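Local coordinates for protein halohydrin dehalogenase (Rhizobium radiobacter, PDB 4IY1) that probably catalyses the reversible release of halide from vicinal halohydrins to form epoxides, as a halohydrin dehalogenase of the short-chain dehydrogenase/reductase superfamily, at residues 166-178 with 229-243. The protein carries 37 engineered substitutions. Sequence-based numbering, arbitrary orientation.
Engineered in segment 166-178: His166 (natural residue Tyr), Ala174 (natural residue Gly), Gly177 (natural residue Tyr), Val178 (natural residue Leu).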
loop_
_atom_site.group_PDB
_atom_site.type_symbol
_atom_site.label_atom_id
_atom_site.label_comp_id
_atom_site.label_asym_id
_atom_site.label_seq_id
_atom_site.Cartn_x
_atom_site.Cartn_y
_atom_site.Cartn_z
ATOM N N HIS B 166 13.646 11.435 18.581
ATOM C CA HIS B 166 13.740 12.774 19.139
ATOM C C HIS B 166 12.390 13.351 19.419
ATOM O O HIS B 166 12.221 14.558 19.526
ATOM C CB HIS B 166 14.555 13.681 18.230
ATOM C CG HIS B 166 15.894 13.090 17.838
ATOM N ND1 HIS B 166 16.982 13.160 18.640
ATOM C CD2 HIS B 166 16.266 12.309 16.735
ATOM C CE1 HIS B 166 17.987 12.442 18.093
ATOM N NE2 HIS B 166 17.559 11.946 16.916
ATOM N N ASN B 167 11.410 12.478 19.526
ATOM C CA ASN B 167 10.038 12.898 19.827
ATOM C C ASN B 167 9.412 13.914 18.845
ATOM O O ASN B 167 8.663 14.804 19.257
ATOM C CB ASN B 167 9.953 13.427 21.254
ATOM C CG ASN B 167 8.526 13.672 21.697
ATOM O OD1 ASN B 167 7.677 12.782 21.616
ATOM N ND2 ASN B 167 8.249 14.883 22.164
ATOM N N ILE B 168 9.661 13.734 17.553
ATOM C CA ILE B 168 9.117 14.632 16.531
ATOM C C ILE B 168 8.313 13.814 15.526
ATOM O O ILE B 168 8.906 13.186 14.641
ATOM C CB ILE B 168 10.262 15.297 15.763
ATOM C CG1 ILE B 168 11.042 16.238 16.681
ATOM C CG2 ILE B 168 9.767 16.080 14.551
ATOM C CD1 ILE B 168 12.403 16.563 16.141
ATOM N N PRO B 169 6.961 13.909 15.574
ATOM C CA PRO B 169 6.123 13.163 14.623
ATOM C C PRO B 169 6.190 13.782 13.242
ATOM O O PRO B 169 6.347 14.996 13.125
ATOM C CB PRO B 169 4.706 13.325 15.201
ATOM C CG PRO B 169 4.940 13.580 16.673
ATOM C CD PRO B 169 6.146 14.489 16.657
ATOM N N VAL B 170 6.217 12.947 12.201
ATOM C CA VAL B 170 6.236 13.472 10.822
ATOM C C VAL B 170 5.070 12.832 10.024
ATOM O O VAL B 170 4.796 11.662 10.196
ATOM C CB VAL B 170 7.581 13.168 10.133
ATOM C CG1 VAL B 170 7.647 13.771 8.759
ATOM C CG2 VAL B 170 8.786 13.669 10.984
ATOM N N PHE B 171 4.355 13.628 9.229
ATOM C CA PHE B 171 3.086 13.206 8.603
ATOM C C PHE B 171 3.085 13.733 7.181
ATOM O O PHE B 171 3.621 14.821 6.936
ATOM C CB PHE B 171 1.878 13.841 9.302
ATOM C CG PHE B 171 1.754 13.491 10.735
ATOM C CD1 PHE B 171 2.008 14.429 11.705
ATOM C CD2 PHE B 171 1.330 12.211 11.120
ATOM C CE1 PHE B 171 1.855 14.123 13.046
ATOM C CE2 PHE B 171 1.216 11.886 12.456
ATOM C CZ PHE B 171 1.473 12.831 13.416
ATOM N N ALA B 172 2.414 13.027 6.265
ATOM C CA ALA B 172 2.027 13.628 4.970
ATOM C C ALA B 172 0.496 13.650 4.795
ATOM O O ALA B 172 -0.191 12.709 5.182
ATOM C CB ALA B 172 2.669 12.886 3.804
ATOM N N ILE B 173 -0.031 14.729 4.226
ATOM C CA ILE B 173 -1.461 14.776 3.926
ATOM C C ILE B 173 -1.623 14.808 2.423
ATOM O O ILE B 173 -1.142 15.717 1.768
ATOM C CB ILE B 173 -2.160 16.012 4.537
ATOM C CG1 ILE B 173 -2.211 15.905 6.055
ATOM C CG2 ILE B 173 -3.603 16.129 3.995
ATOM C CD1 ILE B 173 -2.590 17.230 6.737
ATOM N N ALA B 174 -2.277 13.787 1.877
ATOM C CA ALA B 174 -2.316 13.600 0.442
ATOM C C ALA B 174 -3.767 13.858 -0.043
ATOM O O ALA B 174 -4.599 12.976 0.023
ATOM C CB ALA B 174 -1.907 12.153 0.093
ATOM N N PRO B 175 -4.067 15.088 -0.458
ATOM C CA PRO B 175 -5.457 15.430 -0.744
ATOM C C PRO B 175 -5.870 15.161 -2.176
ATOM O O PRO B 175 -5.028 14.972 -3.062
ATOM C CB PRO B 175 -5.533 16.939 -0.433
ATOM C CG PRO B 175 -4.167 17.325 0.068
ATOM C CD PRO B 175 -3.214 16.276 -0.378
ATOM N N ASN B 176 -7.167 15.008 -2.382
ATOM C CA ASN B 176 -7.750 15.256 -3.709
ATOM C C ASN B 176 -9.145 15.864 -3.537
ATOM O O ASN B 176 -9.845 15.519 -2.596
ATOM C CB ASN B 176 -7.814 13.966 -4.539
ATOM C CG ASN B 176 -8.374 14.197 -5.945
ATOM O OD1 ASN B 176 -9.535 13.868 -6.237
ATOM N ND2 ASN B 176 -7.551 14.749 -6.821
ATOM N N GLY B 177 -9.488 16.849 -4.371
ATOM C CA GLY B 177 -10.831 17.408 -4.388
ATOM C C GLY B 177 -11.076 18.353 -3.224
ATOM O O GLY B 177 -12.216 18.497 -2.758
ATOM N N VAL B 178 -10.017 19.006 -2.739
ATOM C CA VAL B 178 -10.209 19.975 -1.676
ATOM C C VAL B 178 -10.465 21.352 -2.283
ATOM O O VAL B 178 -9.656 21.854 -3.057
ATOM C CB VAL B 178 -9.013 20.051 -0.713
ATOM C CG1 VAL B 178 -9.235 21.200 0.251
ATOM C CG2 VAL B 178 -8.877 18.738 0.068
ATOM N N CYS B 229 -2.128 13.046 19.152
ATOM C CA CYS B 229 -1.975 11.730 18.541
ATOM C C CYS B 229 -0.622 11.568 17.858
ATOM O O CYS B 229 -0.560 11.194 16.689
ATOM C CB CYS B 229 -3.085 11.482 17.521
ATOM S SG CYS B 229 -3.394 9.719 17.249
ATOM N N ASP B 230 0.463 11.758 18.613
ATOM C CA ASP B 230 1.800 11.659 18.054
ATOM C C ASP B 230 2.084 10.244 17.554
ATOM O O ASP B 230 2.979 10.036 16.753
ATOM C CB ASP B 230 2.848 12.030 19.109
ATOM C CG ASP B 230 2.839 13.510 19.453
ATOM O OD1 ASP B 230 2.217 14.332 18.717
ATOM O OD2 ASP B 230 3.469 13.848 20.470
ATOM N N TYR B 231 1.404 9.267 18.125
ATOM C CA TYR B 231 1.624 7.881 17.777
ATOM C C TYR B 231 1.258 7.512 16.338
ATOM O O TYR B 231 1.575 6.407 15.885
ATOM C CB TYR B 231 0.912 6.970 18.785
ATOM C CG TYR B 231 1.703 5.733 19.146
ATOM C CD1 TYR B 231 1.186 4.439 18.892
ATOM C CD2 TYR B 231 2.990 5.836 19.710
ATOM C CE1 TYR B 231 1.915 3.297 19.215
ATOM C CE2 TYR B 231 3.729 4.697 20.016
ATOM C CZ TYR B 231 3.183 3.434 19.774
ATOM O OH TYR B 231 3.915 2.312 20.055
ATOM N N LEU B 232 0.588 8.423 15.625
ATOM C CA LEU B 232 0.260 8.233 14.206
ATOM C C LEU B 232 1.447 8.540 13.294
ATOM O O LEU B 232 1.343 8.464 12.063
ATOM C CB LEU B 232 -0.901 9.158 13.815
ATOM C CG LEU B 232 -2.312 8.627 13.936
ATOM C CD1 LEU B 232 -3.302 9.774 13.720
ATOM C CD2 LEU B 232 -2.513 7.509 12.919
ATOM N N THR B 233 2.567 8.944 13.889
ATOM C CA THR B 233 3.689 9.423 13.111
ATOM C C THR B 233 4.035 8.522 11.911
ATOM O O THR B 233 4.062 7.292 12.029
ATOM C CB THR B 233 4.922 9.696 14.000
ATOM O OG1 THR B 233 5.962 10.262 13.204
ATOM C CG2 THR B 233 5.421 8.419 14.725
ATOM N N GLY B 234 4.325 9.128 10.756
ATOM C CA GLY B 234 4.664 8.323 9.564
ATOM C C GLY B 234 3.483 8.023 8.628
ATOM O O GLY B 234 3.687 7.744 7.470
ATOM N N GLN B 235 2.266 8.258 9.101
ATOM C CA GLN B 235 1.039 8.111 8.295
ATOM C C GLN B 235 0.986 9.118 7.166
ATOM O O GLN B 235 1.301 10.301 7.339
ATOM C CB GLN B 235 -0.192 8.306 9.189
ATOM C CG GLN B 235 -1.541 8.047 8.523
ATOM C CD GLN B 235 -1.885 6.561 8.482
ATOM O OE1 GLN B 235 -1.758 5.857 9.488
ATOM N NE2 GLN B 235 -2.181 6.060 7.292
ATOM N N VAL B 236 0.605 8.622 6.004
ATOM C CA VAL B 236 0.122 9.430 4.888
ATOM C C VAL B 236 -1.416 9.393 4.915
ATOM O O VAL B 236 -2.018 8.328 4.860
ATOM C CB VAL B 236 0.599 8.804 3.565
ATOM C CG1 VAL B 236 0.184 9.667 2.377
ATOM C CG2 VAL B 236 2.122 8.615 3.588
ATOM N N PHE B 237 -2.048 10.551 5.023
ATOM C CA PHE B 237 -3.503 10.615 5.148
ATOM C C PHE B 237 -4.088 10.922 3.788
ATOM O O PHE B 237 -3.645 11.843 3.134
ATOM C CB PHE B 237 -3.899 11.739 6.102
ATOM C CG PHE B 237 -3.365 11.565 7.485
ATOM C CD1 PHE B 237 -4.124 10.944 8.454
ATOM C CD2 PHE B 237 -2.069 11.949 7.791
ATOM C CE1 PHE B 237 -3.649 10.815 9.740
ATOM C CE2 PHE B 237 -1.573 11.778 9.059
ATOM C CZ PHE B 237 -2.350 11.193 10.032
ATOM N N TRP B 238 -4.953 10.036 3.307
ATOM C CA TRP B 238 -5.566 10.179 1.979
ATOM C C TRP B 238 -6.874 10.916 2.120
ATOM O O TRP B 238 -7.896 10.318 2.530
ATOM C CB TRP B 238 -5.761 8.809 1.334
ATOM C CG TRP B 238 -4.474 8.005 1.203
ATOM C CD1 TRP B 238 -3.890 7.136 2.152
ATOM C CD2 TRP B 238 -3.514 8.047 0.083
ATOM N NE1 TRP B 238 -2.692 6.607 1.676
ATOM C CE2 TRP B 238 -2.415 7.106 0.435
ATOM C CE3 TRP B 238 -3.497 8.667 -1.164
ATOM C CZ2 TRP B 238 -1.346 6.875 -0.419
ATOM C CZ3 TRP B 238 -2.388 8.449 -2.001
ATOM C CH2 TRP B 238 -1.349 7.567 -1.642
ATOM N N LEU B 239 -6.764 12.248 2.070
ATOM C CA LEU B 239 -7.884 13.202 2.241
ATOM C C LEU B 239 -8.565 13.416 0.901
ATOM O O LEU B 239 -8.322 14.421 0.223
ATOM C CB LEU B 239 -7.321 14.568 2.665
ATOM C CG LEU B 239 -7.828 15.382 3.857
ATOM C CD1 LEU B 239 -7.458 16.856 3.739
ATOM C CD2 LEU B 239 -9.285 15.190 4.222
ATOM N N ALA B 240 -9.336 12.439 0.455
ATOM C CA ALA B 240 -9.852 12.477 -0.910
ATOM C C ALA B 240 -11.334 12.035 -0.985
ATOM O O ALA B 240 -11.796 11.600 -2.040
ATOM C CB ALA B 240 -8.978 11.605 -1.834
ATOM N N GLY B 241 -12.040 12.085 0.147
ATOM C CA GLY B 241 -13.481 11.754 0.199
ATOM C C GLY B 241 -13.862 10.421 -0.434
ATOM O O GLY B 241 -14.986 10.264 -0.924
ATOM N N GLY B 242 -12.921 9.472 -0.465
ATOM C CA GLY B 242 -13.170 8.115 -0.975
ATOM C C GLY B 242 -12.874 7.972 -2.453
ATOM O O GLY B 242 -13.128 6.924 -3.055
ATOM N N PHE B 243 -12.310 9.009 -3.056
ATOM C CA PHE B 243 -11.819 8.890 -4.436
ATOM C C PHE B 243 -10.704 7.848 -4.487
ATOM O O PHE B 243 -9.964 7.711 -3.523
ATOM C CB PHE B 243 -11.300 10.251 -4.928
ATOM C CG PHE B 243 -10.779 10.232 -6.330
ATOM C CD1 PHE B 243 -9.428 9.995 -6.581
ATOM C CD2 PHE B 243 -11.615 10.521 -7.401
ATOM C CE1 PHE B 243 -8.927 10.032 -7.871
ATOM C CE2 PHE B 243 -11.127 10.531 -8.698
ATOM C CZ PHE B 243 -9.774 10.299 -8.933
HETATM O O HOH W 1 4.928 12.293 21.827
HETATM O O HOH W 2 8.467 10.426 14.178
HETATM O O HOH W 3 -11.616 13.480 -4.303
#
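Ala172 and Val236, and Ile173 and Phe237, pair in parallel where strands 170-175 and 236-239 form one margin of the chain's Rossmann-fold sheet. Ala172 N donates to Gln235 O, and Ala172 O takes Phe237 N at 2.9 Å; the N of the engineered Ala174 continues the pattern onto Phe237 O. Before the strand pairing begins, a side chain stands in for backbone: Thr233 OG1, anti to its own N (chi1 -176°), accepts Val170 N at 2.9 Å, while Val170 O receives Gly234 N from the type II turn 232-235.

On the face carrying Phe171, Ile173 and Phe237, Phe171 CD2 lies 3.6 Å from Phe237 CE2, at the edge of the Phe237 ring, with the ring planes inclined at 54°. Phe171 CE2 also reaches Leu232 O at 3.4 Å and Leu232 CB. A serine in place of Phe171 would probably open a gap between Leu232 and Phe237, leaving the latter ring freer to turn. One face of the Phe237 ring is covered by Gln235 CG, and Leu224 of helix 214-225 packs against its side chain. The Gln235 amide extends to the second subunit, where OE1 accepts Trp238 N of that chain.

Just past strand 170-175, Asn176 N bonds to Leu239 O at the end of strand 236-239, and Asn176 OD1 sits over one face of the Phe243 ring, 3.8 Å from Phe243 CG.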